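Local coordinates for protein spectinomycin phosphotransferase (Legionella pneumophila, PDB 3I1A) that phosphorylates the antibiotic spectinomycin, probably with a nucleotide as phosphate donor, and so acts as a resistance factor with a protein-kinase-like fold, at residues D212-N217 against H282-E287; L236-R241 against K274-Y279; Y40-E45 against Y49-K54. All coordinates share one frame; numbering follows the deposited sequence.

In the fold
Interaction 3 comes first along the chain, pairing strands 38-43 and 48-55 of the five-stranded antiparallel sheet at the core of the N-terminal lobe of a kinase-like fold. Interactions 1 and 2 follow in the other lobe and share helix 274-297: residues 274-279 at its start meet 236-241, both lying in sequence between 212-217 and 282-287 of interaction 1. Their centres lie about 12 Å apart, and Arg241 packs on Arg284. Interaction 3 is remote, about 30 Å from interaction 1 and 38 Å from interaction 2, centre to centre. Phe50 and Lys52 of one lobe bind ADP, and Asn217 of the other magnesium, in other structures of this protein, consistent with an active site between the lobes.

Interaction 1. Residues D212-N217 against H282-E287; sequences DIHAGN and HERIVE
Arg284 reaches out from helix 274-297 to Asp212 in the loop before strand 218-220, and a single carboxylate oxygen receives it. The arginine CG stands anti to the backbone N (chi1 -167°) and the chain then runs straight to NE, which carries the guanidinium across to the loop. Arg284 NH2 makes a salt bridge of 2.8 Å to Asp212 OD1, with an N-H...O angle of 156°. OD1 sits at the guanidinium edge and uses its syn lone pair, while the two flat groups are turned 31° from each other. Arg284 NE adds only a weak bond of 3.4 Å to Asp212 OD1. A water bridges the same two atoms, accepting from Arg284 NE and donating to Asp212 OD1. His214 flanks the bridge through CD2, 3.8 Å from Arg284 NH2, its ring crossing the guanidinium plane steeply. With CG lodged between the backbone N and carbonyl, the ring folds back over its own loop, where His214 ND1 accepts a 3.0 Å bond from Gly216 N and the side-chain amide of Asn217 lies against one face. Asn217 ND2 in turn donates to Asp212 O at 2.9 Å, tying the two ends of 212-217. His210, Asp212 and Asn217 match the HxDxxxxN pattern of the catalytic loop in aminoglycoside phosphotransferases. In another structure of this protein Asn217 and Asp230 bind magnesium; none is bound here. Gripped at OD1 by one good and one weak N-H bond and a water, the Asp212 carboxylate should be restrained beside these metal-binding residues.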
ATOM      1  N   ASP A 212       3.831  -2.295  -0.056  1.00 15.07           N
ATOM      2  CA  ASP A 212       3.159  -1.666  -1.183  1.00 14.90           C
ATOM      3  C   ASP A 212       3.632  -0.221  -1.260  1.00 16.77           C
ATOM      4  O   ASP A 212       2.835   0.725  -1.396  1.00 15.31           O
ATOM      5  CB  ASP A 212       1.642  -1.740  -0.942  1.00 19.60           C
ATOM      6  CG  ASP A 212       0.835  -1.478  -2.184  1.00 21.61           C
ATOM      7  OD1 ASP A 212       1.363  -1.659  -3.297  1.00 20.65           O
ATOM      8  OD2 ASP A 212      -0.350  -1.095  -2.042  1.00 24.99           O
ATOM      9  N   ILE A 213       4.949  -0.062  -1.218  1.00 14.20           N
ATOM     10  CA  ILE A 213       5.516   1.267  -1.201  1.00 14.74           C
ATOM     11  C   ILE A 213       5.813   1.872  -2.559  1.00 15.22           C
ATOM     12  O   ILE A 213       6.965   1.982  -2.982  1.00 14.95           O
ATOM     13  CB  ILE A 213       6.749   1.298  -0.215  1.00 13.74           C
ATOM     14  CG1 ILE A 213       7.287   2.716  -0.081  1.00 14.18           C
ATOM     15  CG2 ILE A 213       7.824   0.293  -0.641  1.00 13.87           C
ATOM     16  CD1 ILE A 213       6.202   3.726   0.316  1.00 15.26           C
ATOM     17  N   HIS A 214       4.724   2.247  -3.243  1.00 16.23           N
ATOM     18  CA  HIS A 214       4.799   2.902  -4.543  1.00 17.19           C
ATOM     19  C   HIS A 214       4.658   4.410  -4.327  1.00 16.50           C
ATOM     20  O   HIS A 214       4.448   4.858  -3.195  1.00 15.53           O
ATOM     21  CB  HIS A 214       3.708   2.378  -5.494  1.00 17.33           C
ATOM     22  CG  HIS A 214       2.321   2.502  -4.959  1.00 18.30           C
ATOM     23  ND1 HIS A 214       1.587   3.671  -5.043  1.00 19.29           N
ATOM     24  CD2 HIS A 214       1.518   1.592  -4.359  1.00 20.07           C
ATOM     25  CE1 HIS A 214       0.392   3.467  -4.519  1.00 20.80           C
ATOM     26  NE2 HIS A 214       0.323   2.215  -4.099  1.00 21.31           N
ATOM     27  N   ALA A 215       4.775   5.180  -5.409  1.00 16.56           N
ATOM     28  CA  ALA A 215       4.748   6.641  -5.321  1.00 18.07           C
ATOM     29  C   ALA A 215       3.537   7.241  -4.649  1.00 19.24           C
ATOM     30  O   ALA A 215       3.622   8.328  -4.067  1.00 19.72           O
ATOM     31  CB  ALA A 215       4.944   7.251  -6.706  1.00 17.90           C
ATOM     32  N   GLY A 216       2.409   6.542  -4.727  1.00 17.56           N
ATOM     33  CA  GLY A 216       1.212   7.041  -4.096  1.00 19.73           C
ATOM     34  C   GLY A 216       1.284   7.002  -2.588  1.00 18.60           C
ATOM     35  O   GLY A 216       0.522   7.688  -1.908  1.00 18.50           O
ATOM     36  N   ASN A 217       2.205   6.201  -2.052  1.00 17.84           N
ATOM     37  CA  ASN A 217       2.342   6.088  -0.605  1.00 16.45           C
ATOM     38  C   ASN A 217       3.480   6.883   0.029  1.00 13.75           C
ATOM     39  O   ASN A 217       3.861   6.677   1.191  1.00 13.18           O
ATOM     40  CB  ASN A 217       2.369   4.620  -0.211  1.00 17.01           C
ATOM     41  CG  ASN A 217       0.984   4.002  -0.319  1.00 18.19           C
ATOM     42  OD1 ASN A 217      -0.013   4.697  -0.106  1.00 17.57           O
ATOM     43  ND2 ASN A 217       0.909   2.724  -0.634  1.00 16.99           N
ATOM     44  N   HIS A 282       6.977  -9.418 -10.993  1.00 15.91           N
ATOM     45  CA  HIS A 282       6.055 -10.200 -11.818  1.00 17.07           C
ATOM     46  C   HIS A 282       4.812 -10.569 -11.015  1.00 14.97           C
ATOM     47  O   HIS A 282       3.691 -10.427 -11.498  1.00 16.84           O
ATOM     48  CB  HIS A 282       6.732 -11.491 -12.346  1.00 16.59           C
ATOM     49  CG  HIS A 282       7.742 -11.256 -13.438  1.00 15.51           C
ATOM     50  ND1 HIS A 282       8.992 -10.725 -13.202  1.00 16.71           N
ATOM     51  CD2 HIS A 282       7.663 -11.446 -14.777  1.00 16.06           C
ATOM     52  CE1 HIS A 282       9.641 -10.599 -14.346  1.00 17.30           C
ATOM     53  NE2 HIS A 282       8.857 -11.028 -15.319  1.00 16.90           N
ATOM     54  N   GLU A 283       4.999 -11.027  -9.780  1.00 15.63           N
ATOM     55  CA  GLU A 283       3.876 -11.440  -8.943  1.00 14.68           C
ATOM     56  C   GLU A 283       2.911 -10.313  -8.586  1.00 14.81           C
ATOM     57  O   GLU A 283       1.703 -10.525  -8.506  1.00 13.97           O
ATOM     58  CB  GLU A 283       4.402 -12.104  -7.663  1.00 14.99           C
ATOM     59  CG  GLU A 283       3.344 -12.461  -6.625  1.00 16.64           C
ATOM     60  CD  GLU A 283       2.312 -13.493  -7.074  1.00 17.65           C
ATOM     61  OE1 GLU A 283       2.566 -14.259  -8.031  1.00 19.04           O
ATOM     62  OE2 GLU A 283       1.240 -13.545  -6.440  1.00 20.06           O
ATOM     63  N   ARG A 284       3.422  -9.105  -8.355  1.00 14.83           N
ATOM     64  CA  ARG A 284       2.500  -8.020  -8.037  1.00 15.28           C
ATOM     65  C   ARG A 284       1.585  -7.756  -9.239  1.00 15.62           C
ATOM     66  O   ARG A 284       0.410  -7.441  -9.058  1.00 17.16           O
ATOM     67  CB  ARG A 284       3.249  -6.739  -7.690  1.00 13.77           C
ATOM     68  CG  ARG A 284       2.337  -5.685  -7.059  1.00 15.84           C
ATOM     69  CD  ARG A 284       3.142  -4.433  -6.670  1.00 16.34           C
ATOM     70  NE  ARG A 284       2.276  -3.442  -6.035  1.00 18.01           N
ATOM     71  CZ  ARG A 284       1.547  -2.549  -6.700  1.00 21.46           C
ATOM     72  NH1 ARG A 284       1.587  -2.507  -8.036  1.00 19.34           N
ATOM     73  NH2 ARG A 284       0.756  -1.715  -6.025  1.00 18.83           N
ATOM     74  N   ILE A 285       2.118  -7.890 -10.456  1.00 15.63           N
ATOM     75  CA  ILE A 285       1.285  -7.669 -11.656  1.00 16.29           C
ATOM     76  C   ILE A 285       0.258  -8.802 -11.769  1.00 16.82           C
ATOM     77  O   ILE A 285      -0.913  -8.575 -12.103  1.00 17.48           O
ATOM     78  CB  ILE A 285       2.152  -7.570 -12.932  1.00 14.67           C
ATOM     79  CG1 ILE A 285       3.110  -6.388 -12.789  1.00 15.92           C
ATOM     80  CG2 ILE A 285       1.280  -7.372 -14.171  1.00 15.98           C
ATOM     81  CD1 ILE A 285       4.192  -6.302 -13.846  1.00 13.04           C
ATOM     82  N   VAL A 286       0.687 -10.025 -11.481  1.00 16.97           N
ATOM     83  CA  VAL A 286      -0.226 -11.162 -11.500  1.00 17.01           C
ATOM     84  C   VAL A 286      -1.395 -10.928 -10.551  1.00 17.42           C
ATOM     85  O   VAL A 286      -2.550 -11.227 -10.893  1.00 17.14           O
ATOM     86  CB  VAL A 286       0.503 -12.465 -11.113  1.00 16.42           C
ATOM     87  CG1 VAL A 286      -0.514 -13.586 -10.870  1.00 18.60           C
ATOM     88  CG2 VAL A 286       1.480 -12.846 -12.204  1.00 14.22           C
ATOM     89  N   GLU A 287      -1.090 -10.395  -9.365  0.50 15.58           N
ATOM     90  CA  GLU A 287      -2.087 -10.086  -8.340  0.50 15.54           C
ATOM     91  C   GLU A 287      -3.120  -9.090  -8.887  0.50 15.21           C
ATOM     92  O   GLU A 287      -4.321  -9.259  -8.698  0.50 16.28           O
ATOM     93  CB  GLU A 287      -1.392  -9.511  -7.083  0.50 14.73           C
ATOM     94  CG  GLU A 287      -1.048 -10.559  -6.023  0.50 14.02           C
ATOM     95  CD  GLU A 287       0.108 -10.168  -5.098  0.50 14.59           C
ATOM     96  OE1 GLU A 287       0.145  -9.005  -4.644  0.50 16.77           O
ATOM     97  OE2 GLU A 287       0.966 -11.039  -4.824  0.50 11.88           O
TER
HETATM   98  O   HOH W   1       2.218  -4.657  -3.331  1.00 23.22           O

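Interaction 2. Residues L236-R241 against K274-Y279; sequences LAPKER and KTILSY
Ile276 and Leu277, in the first turn of helix 274-297, pack against Pro238 and Glu240 where strand 235-237 gives way to helix 240-243; no hydrogen bond joins the two segments. The CA atoms of Glu240 and Leu277 come within 5.1 Å, a close backbone approach that brings Glu240 CB and CG alike to 3.9 Å from Leu277 N. Lys274 opens the helix, its carbonyl accepting the Ser278 amide. The amides of Thr275 and Ile276 both donate to Asp273 OD1, just ahead of the helix. Ile276 carries most of the apolar contact. Its CG2 branch, anti to the backbone N, touches both Glu240 CB at 3.7 Å and Pro238 CB at 4.0 Å, while CD1 at the tip of the other branch also touches Pro238 CB. The Glu240 side chain crosses that of Ile276 at about a right angle and offers its methylenes here. Glu240 bends at chi2 (74°) and takes its carboxylate back toward the start of helix 274-297, where Glu240 OE2 binds both Lys239 NZ (2.9 Å) and the Asp273 amide. Leu277 comes in beside it: Leu277 CD1 lies 4.1 Å from Glu240 CB and near the Glu240 carbonyl. Ser278 and Tyr279 turn to other neighbours, Ser278 OG to Glu330 and Tyr279 OH to Arg151, with the Tyr279 ring edge-to-face with that of Tyr146. Helix 182-198 lies against Thr275, Ser278 and Tyr279, whereas Pro238 is also covered by Tyr280 of the same long helix, and Ala237 pairs its backbone with Val207 of strand 207-209.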
ATOM      1  N   LEU A 236       6.366  -9.432   7.208  1.00 11.62           N
ATOM      2  CA  LEU A 236       7.754  -9.851   7.337  1.00 12.84           C
ATOM      3  C   LEU A 236       8.029 -10.567   6.029  1.00 13.17           C
ATOM      4  O   LEU A 236       7.314 -11.494   5.656  1.00 14.67           O
ATOM      5  CB  LEU A 236       7.958 -10.808   8.522  1.00 14.12           C
ATOM      6  CG  LEU A 236       7.820 -10.131   9.877  1.00 15.18           C
ATOM      7  CD1 LEU A 236       7.824 -11.130  11.002  1.00 17.05           C
ATOM      8  CD2 LEU A 236       8.974  -9.171  10.033  1.00 14.97           C
ATOM      9  N   ALA A 237       9.057 -10.119   5.306  1.00 13.51           N
ATOM     10  CA  ALA A 237       9.356 -10.723   4.030  1.00 13.79           C
ATOM     11  C   ALA A 237      10.759 -10.256   3.646  1.00 12.90           C
ATOM     12  O   ALA A 237      11.356  -9.442   4.353  1.00 14.45           O
ATOM     13  CB  ALA A 237       8.326 -10.207   3.006  1.00 14.75           C
ATOM     14  N   PRO A 238      11.320 -10.811   2.567  1.00 11.16           N
ATOM     15  CA  PRO A 238      12.651 -10.407   2.102  1.00 11.38           C
ATOM     16  C   PRO A 238      12.547  -8.918   1.768  1.00 13.35           C
ATOM     17  O   PRO A 238      11.497  -8.461   1.308  1.00 12.84           O
ATOM     18  CB  PRO A 238      12.835 -11.228   0.828  1.00 11.16           C
ATOM     19  CG  PRO A 238      12.071 -12.487   1.139  1.00 12.24           C
ATOM     20  CD  PRO A 238      10.796 -11.924   1.759  1.00 11.23           C
ATOM     21  N   LYS A 239      13.633  -8.179   1.976  1.00 11.66           N
ATOM     22  CA  LYS A 239      13.651  -6.744   1.724  1.00 12.93           C
ATOM     23  C   LYS A 239      13.206  -6.388   0.316  1.00 12.47           C
ATOM     24  O   LYS A 239      12.713  -5.276   0.090  1.00 13.08           O
ATOM     25  CB  LYS A 239      15.063  -6.180   1.965  1.00 14.89           C
ATOM     26  CG  LYS A 239      16.162  -6.728   1.031  1.00 15.57           C
ATOM     27  CD  LYS A 239      17.511  -6.050   1.351  1.00 16.08           C
ATOM     28  CE  LYS A 239      18.607  -6.426   0.334  1.00 15.80           C
ATOM     29  NZ  LYS A 239      18.923  -7.885   0.279  1.00 15.38           N
ATOM     30  N   GLU A 240      13.390  -7.317  -0.625  1.00 12.60           N
ATOM     31  CA  GLU A 240      13.014  -7.075  -2.006  1.00 14.09           C
ATOM     32  C   GLU A 240      11.507  -6.823  -2.186  1.00 12.89           C
ATOM     33  O   GLU A 240      11.086  -6.259  -3.199  1.00 13.34           O
ATOM     34  CB  GLU A 240      13.519  -8.235  -2.887  1.00 13.14           C
ATOM     35  CG  GLU A 240      15.067  -8.276  -3.054  1.00 13.63           C
ATOM     36  CD  GLU A 240      15.838  -8.756  -1.824  1.00 14.76           C
ATOM     37  OE1 GLU A 240      15.246  -9.357  -0.895  1.00 13.93           O
ATOM     38  OE2 GLU A 240      17.066  -8.542  -1.795  1.00 13.65           O
ATOM     39  N   ARG A 241      10.709  -7.228  -1.203  1.00 12.55           N
ATOM     40  CA  ARG A 241       9.261  -6.967  -1.213  1.00 13.28           C
ATOM     41  C   ARG A 241       9.044  -5.451  -1.357  1.00 13.51           C
ATOM     42  O   ARG A 241       8.087  -4.993  -2.015  1.00 13.41           O
ATOM     43  CB  ARG A 241       8.664  -7.432   0.104  1.00 14.94           C
ATOM     44  CG  ARG A 241       7.289  -6.866   0.432  1.00 15.90           C
ATOM     45  CD  ARG A 241       6.200  -7.519  -0.394  1.00 17.44           C
ATOM     46  NE  ARG A 241       6.075  -6.875  -1.702  1.00 16.24           N
ATOM     47  CZ  ARG A 241       5.106  -7.165  -2.555  1.00 18.77           C
ATOM     48  NH1 ARG A 241       4.192  -8.077  -2.227  1.00 17.64           N
ATOM     49  NH2 ARG A 241       5.060  -6.555  -3.739  1.00 19.80           N
ATOM     50  N   LYS A 274      18.364 -10.463  -6.993  1.00 19.00           N
ATOM     51  CA  LYS A 274      17.656 -10.240  -8.243  1.00 21.86           C
ATOM     52  C   LYS A 274      16.547 -11.232  -8.547  1.00 21.16           C
ATOM     53  O   LYS A 274      15.589 -10.903  -9.264  1.00 21.72           O
ATOM     54  CB  LYS A 274      18.654 -10.197  -9.408  1.00 25.88           C
ATOM     55  CG  LYS A 274      18.010 -10.284 -10.780  1.00 30.24           C
ATOM     56  CD  LYS A 274      19.055 -10.172 -11.890  1.00 34.15           C
ATOM     57  CE  LYS A 274      18.464 -10.533 -13.240  1.00 36.09           C
ATOM     58  NZ  LYS A 274      18.096 -11.983 -13.305  1.00 38.80           N
ATOM     59  N   THR A 275      16.652 -12.439  -8.009  1.00 18.27           N
ATOM     60  CA  THR A 275      15.623 -13.428  -8.257  1.00 18.64           C
ATOM     61  C   THR A 275      14.386 -13.051  -7.448  1.00 17.15           C
ATOM     62  O   THR A 275      13.263 -13.123  -7.939  1.00 15.65           O
ATOM     63  CB  THR A 275      16.094 -14.833  -7.855  1.00 20.84           C
ATOM     64  OG1 THR A 275      17.261 -15.178  -8.629  1.00 21.41           O
ATOM     65  CG2 THR A 275      15.010 -15.838  -8.087  1.00 18.47           C
ATOM     66  N   ILE A 276      14.589 -12.647  -6.203  1.00 14.53           N
ATOM     67  CA  ILE A 276      13.442 -12.266  -5.402  1.00 14.09           C
ATOM     68  C   ILE A 276      12.870 -10.934  -5.897  1.00 14.98           C
ATOM     69  O   ILE A 276      11.658 -10.746  -5.910  1.00 13.67           O
ATOM     70  CB  ILE A 276      13.785 -12.155  -3.901  1.00 14.26           C
ATOM     71  CG1 ILE A 276      14.340 -13.495  -3.395  1.00 15.04           C
ATOM     72  CG2 ILE A 276      12.496 -11.827  -3.103  1.00 14.94           C
ATOM     73  CD1 ILE A 276      14.797 -13.452  -1.923  1.00 17.22           C
ATOM     74  N   LEU A 277      13.733 -10.023  -6.331  1.00 15.69           N
ATOM     75  CA  LEU A 277      13.245  -8.730  -6.828  1.00 15.58           C
ATOM     76  C   LEU A 277      12.396  -8.948  -8.097  1.00 16.72           C
ATOM     77  O   LEU A 277      11.332  -8.347  -8.258  1.00 15.92           O
ATOM     78  CB  LEU A 277      14.415  -7.793  -7.163  1.00 16.02           C
ATOM     79  CG  LEU A 277      14.052  -6.317  -7.393  1.00 17.53           C
ATOM     80  CD1 LEU A 277      13.875  -5.603  -6.060  1.00 17.45           C
ATOM     81  CD2 LEU A 277      15.192  -5.632  -8.157  1.00 19.21           C
ATOM     82  N   SER A 278      12.866  -9.815  -8.992  1.00 17.18           N
ATOM     83  CA  SER A 278      12.118 -10.085 -10.224  1.00 18.44           C
ATOM     84  C   SER A 278      10.816 -10.832  -9.901  1.00 18.38           C
ATOM     85  O   SER A 278       9.779 -10.593 -10.524  1.00 18.60           O
ATOM     86  CB  SER A 278      12.958 -10.902 -11.202  1.00 20.51           C
ATOM     87  OG  SER A 278      12.244 -11.093 -12.424  1.00 19.63           O
ATOM     88  N   TYR A 279      10.869 -11.731  -8.924  1.00 15.82           N
ATOM     89  CA  TYR A 279       9.675 -12.465  -8.510  1.00 15.38           C
ATOM     90  C   TYR A 279       8.569 -11.491  -8.072  1.00 16.68           C
ATOM     91  O   TYR A 279       7.410 -11.613  -8.483  1.00 17.70           O
ATOM     92  CB  TYR A 279       9.976 -13.384  -7.327  1.00 14.84           C
ATOM     93  CG  TYR A 279       8.711 -13.904  -6.673  1.00 13.95           C
ATOM     94  CD1 TYR A 279       7.932 -14.873  -7.301  1.00 14.89           C
ATOM     95  CD2 TYR A 279       8.247 -13.361  -5.468  1.00 12.49           C
ATOM     96  CE1 TYR A 279       6.723 -15.286  -6.747  1.00 12.09           C
ATOM     97  CE2 TYR A 279       7.031 -13.762  -4.906  1.00 14.53           C
ATOM     98  CZ  TYR A 279       6.280 -14.731  -5.557  1.00 13.36           C
ATOM     99  OH  TYR A 279       5.103 -15.134  -5.001  1.00 16.03           O
TER

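Interaction 3. Residues Y40-E45 against Y49-K54; sequences YQADSE and YFIKLK
The beta hairpin of strands 38-43 and 48-55 belongs to the antiparallel sheet of the nucleotide-binding lobe, and Phe50 and Lys52 on its second strand contact ADP in another structure of this protein; Lys52 is modelled here only to CB. Tyr40 with Ile51 and Ala42 with Tyr49 are hydrogen-bonded pairs; Gln41 faces Phe50 in the non-hydrogen-bonded pair between them. Tyr40 N to Ile51 O, Ile51 N to Tyr40 O and Ala42 N to Tyr49 O each span 2.8 Å, whereas Tyr49 N to Ala42 O is modelled at a doubtfully short 2.5 Å. Tyr40, Ala42, Tyr49 and Ile51 share one face of the sheet, where helix 10-19 covers Tyr40, Ala42 and Ile51. There Ile51 CG1 meets Ala42 CB at 4.1 Å. The Tyr40 ring, with CG anti to the carbonyl carbon (chi1 -61°), extends along the neighbouring strand until Tyr40 CE1 lies 3.7 Å from Leu53 CG, the two side chains crossing at about a right angle. At the hairpin's turn end Ser44 CB approaches the edge of the Tyr49 ring, 3.9 Å from Tyr49 CE2. Gln41 and Phe50 occupy the other face, both packing on Ile29. Asp43 spends OD1 on Ser48 OG near the turn, while Asp43 OD2 accepts Gln41 NE2 at 2.9 Å through its syn lone pair and lies in the plane of the Gln41 amide.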
ATOM      1  N   TYR A  40     -13.668  11.538  10.181  1.00 24.15           N
ATOM      2  CA  TYR A  40     -14.299  12.800  10.521  1.00 23.65           C
ATOM      3  C   TYR A  40     -13.285  13.921  10.482  1.00 25.19           C
ATOM      4  O   TYR A  40     -12.091  13.688  10.709  1.00 24.32           O
ATOM      5  CB  TYR A  40     -14.852  12.757  11.956  1.00 22.20           C
ATOM      6  CG  TYR A  40     -15.904  11.718  12.261  1.00 20.55           C
ATOM      7  CD1 TYR A  40     -15.555  10.393  12.512  1.00 19.12           C
ATOM      8  CD2 TYR A  40     -17.260  12.072  12.300  1.00 21.37           C
ATOM      9  CE1 TYR A  40     -16.530   9.437  12.793  1.00 20.28           C
ATOM     10  CE2 TYR A  40     -18.238  11.134  12.576  1.00 21.81           C
ATOM     11  CZ  TYR A  40     -17.867   9.815  12.819  1.00 21.84           C
ATOM     12  OH  TYR A  40     -18.836   8.882  13.066  1.00 25.71           O
ATOM     13  N   GLN A  41     -13.759  15.136  10.203  1.00 25.78           N
ATOM     14  CA  GLN A  41     -12.892  16.311  10.233  1.00 27.71           C
ATOM     15  C   GLN A  41     -13.332  17.082  11.469  1.00 29.13           C
ATOM     16  O   GLN A  41     -14.507  17.451  11.594  1.00 28.95           O
ATOM     17  CB  GLN A  41     -13.066  17.208   8.999  1.00 29.06           C
ATOM     18  CG  GLN A  41     -12.206  18.488   9.087  1.00 31.29           C
ATOM     19  CD  GLN A  41     -12.487  19.482   7.966  1.00 34.54           C
ATOM     20  OE1 GLN A  41     -12.390  19.145   6.789  1.00 34.06           O
ATOM     21  NE2 GLN A  41     -12.831  20.718   8.335  1.00 35.22           N
ATOM     22  N   ALA A  42     -12.403  17.302  12.395  1.00 29.59           N
ATOM     23  CA  ALA A  42     -12.704  18.030  13.620  1.00 29.84           C
ATOM     24  C   ALA A  42     -11.723  19.197  13.715  1.00 29.66           C
ATOM     25  O   ALA A  42     -10.510  18.999  13.712  1.00 29.81           O
ATOM     26  CB  ALA A  42     -12.565  17.104  14.827  1.00 28.35           C
ATOM     27  N   ASP A  43     -12.254  20.407  13.812  1.00 32.28           N
ATOM     28  CA  ASP A  43     -11.417  21.606  13.857  1.00 33.23           C
ATOM     29  C   ASP A  43     -11.344  22.328  15.194  1.00 33.95           C
ATOM     30  O   ASP A  43     -12.367  22.540  15.854  1.00 32.08           O
ATOM     31  CB  ASP A  43     -11.912  22.605  12.809  1.00 35.78           C
ATOM     32  CG  ASP A  43     -12.030  21.993  11.437  1.00 36.72           C
ATOM     33  OD1 ASP A  43     -10.990  21.626  10.860  1.00 38.84           O
ATOM     34  OD2 ASP A  43     -13.168  21.874  10.942  1.00 38.67           O
ATOM     35  N   SER A  44     -10.120  22.696  15.581  1.00 35.39           N
ATOM     36  CA  SER A  44      -9.880  23.455  16.802  1.00 37.46           C
ATOM     37  C   SER A  44      -9.678  24.869  16.291  1.00 39.93           C
ATOM     38  O   SER A  44      -9.244  25.058  15.148  1.00 40.24           O
ATOM     39  CB  SER A  44      -8.596  23.005  17.505  1.00 36.78           C
ATOM     40  OG  SER A  44      -7.440  23.492  16.837  1.00 37.14           O
ATOM     41  N   GLU A  45      -9.993  25.863  17.112  1.00 42.84           N
ATOM     42  CA  GLU A  45      -9.819  27.253  16.694  1.00 45.86           C
ATOM     43  C   GLU A  45      -8.382  27.482  16.231  1.00 45.95           C
ATOM     44  O   GLU A  45      -8.089  28.455  15.539  1.00 46.97           O
ATOM     45  CB  GLU A  45     -10.161  28.200  17.855  1.00 47.59           C
ATOM     46  CG  GLU A  45     -11.615  28.102  18.298  1.00 50.33           C
ATOM     47  CD  GLU A  45     -11.973  29.043  19.432  1.00 52.47           C
ATOM     48  OE1 GLU A  45     -11.666  30.250  19.328  1.00 54.11           O
ATOM     49  OE2 GLU A  45     -12.578  28.580  20.425  1.00 53.63           O
ATOM     50  N   TYR A  49      -8.275  18.632  12.552  1.00 29.61           N
ATOM     51  CA  TYR A  49      -7.919  17.243  12.814  1.00 27.18           C
ATOM     52  C   TYR A  49      -8.703  16.224  11.994  1.00 24.43           C
ATOM     53  O   TYR A  49      -9.882  16.429  11.667  1.00 24.85           O
ATOM     54  CB  TYR A  49      -8.137  16.923  14.295  1.00 27.24           C
ATOM     55  CG  TYR A  49      -7.262  17.711  15.237  1.00 26.08           C
ATOM     56  CD1 TYR A  49      -6.006  17.244  15.610  1.00 26.93           C
ATOM     57  CD2 TYR A  49      -7.697  18.915  15.757  1.00 28.02           C
ATOM     58  CE1 TYR A  49      -5.202  17.965  16.494  1.00 28.39           C
ATOM     59  CE2 TYR A  49      -6.905  19.646  16.641  1.00 28.70           C
ATOM     60  CZ  TYR A  49      -5.663  19.165  17.002  1.00 28.64           C
ATOM     61  OH  TYR A  49      -4.889  19.899  17.873  1.00 29.30           O
ATOM     62  N   PHE A  50      -8.030  15.129  11.677  1.00 22.85           N
ATOM     63  CA  PHE A  50      -8.632  14.017  10.938  1.00 21.70           C
ATOM     64  C   PHE A  50      -8.773  12.888  11.951  1.00 20.17           C
ATOM     65  O   PHE A  50      -7.777  12.381  12.511  1.00 17.29           O
ATOM     66  CB  PHE A  50      -7.723  13.602   9.774  1.00 22.47           C
ATOM     67  CG  PHE A  50      -8.212  12.414   9.006  1.00 23.66           C
ATOM     68  CD1 PHE A  50      -7.683  11.153   9.246  1.00 23.61           C
ATOM     69  CD2 PHE A  50      -9.205  12.553   8.023  1.00 23.32           C
ATOM     70  CE1 PHE A  50      -8.128  10.036   8.523  1.00 25.72           C
ATOM     71  CE2 PHE A  50      -9.655  11.445   7.298  1.00 24.01           C
ATOM     72  CZ  PHE A  50      -9.119  10.189   7.546  1.00 24.92           C
ATOM     73  N   ILE A  51     -10.020  12.508  12.206  1.00 19.18           N
ATOM     74  CA  ILE A  51     -10.294  11.467  13.188  1.00 20.66           C
ATOM     75  C   ILE A  51     -10.810  10.191  12.557  1.00 20.96           C
ATOM     76  O   ILE A  51     -11.678  10.232  11.678  1.00 22.61           O
ATOM     77  CB  ILE A  51     -11.333  11.964  14.223  1.00 19.82           C
ATOM     78  CG1 ILE A  51     -10.927  13.348  14.754  1.00 20.53           C
ATOM     79  CG2 ILE A  51     -11.475  10.954  15.345  1.00 21.01           C
ATOM     80  CD1 ILE A  51      -9.598  13.408  15.432  1.00 18.94           C
ATOM     81  N   LYS A  52     -10.275   9.061  13.012  1.00 19.11           N
ATOM     82  CA  LYS A  52     -10.690   7.750  12.518  1.00 19.32           C
ATOM     83  C   LYS A  52     -11.224   6.893  13.661  1.00 19.66           C
ATOM     84  O   LYS A  52     -10.564   6.724  14.696  1.00 18.94           O
ATOM     85  CB  LYS A  52      -9.521   7.033  11.864  1.00 19.38           C
ATOM     86  N   LEU A  53     -12.437   6.376  13.487  1.00 19.69           N
ATOM     87  CA  LEU A  53     -13.027   5.505  14.484  1.00 19.05           C
ATOM     88  C   LEU A  53     -13.101   4.105  13.874  1.00 19.93           C
ATOM     89  O   LEU A  53     -13.519   3.940  12.727  1.00 20.71           O
ATOM     90  CB  LEU A  53     -14.445   5.967  14.847  1.00 19.22           C
ATOM     91  CG  LEU A  53     -14.636   7.422  15.248  1.00 20.02           C
ATOM     92  CD1 LEU A  53     -16.117   7.688  15.614  1.00 22.39           C
ATOM     93  CD2 LEU A  53     -13.731   7.731  16.412  1.00 19.64           C
ATOM     94  N   LYS A  54     -12.684   3.115  14.641  1.00 20.17           N
ATOM     95  CA  LYS A  54     -12.732   1.722  14.212  1.00 23.14           C
ATOM     96  C   LYS A  54     -13.357   0.880  15.315  1.00 23.36           C
ATOM     97  O   LYS A  54     -12.976   0.972  16.472  1.00 23.51           O
ATOM     98  CB  LYS A  54     -11.329   1.187  13.936  1.00 27.10           C
ATOM     99  CG  LYS A  54     -10.604   1.889  12.800  1.00 31.61           C
ATOM    100  CD  LYS A  54      -9.290   1.186  12.482  1.00 33.34           C
ATOM    101  CE  LYS A  54      -9.542  -0.226  11.968  1.00 35.49           C
ATOM    102  NZ  LYS A  54      -8.279  -0.943  11.632  1.00 37.75           N
TER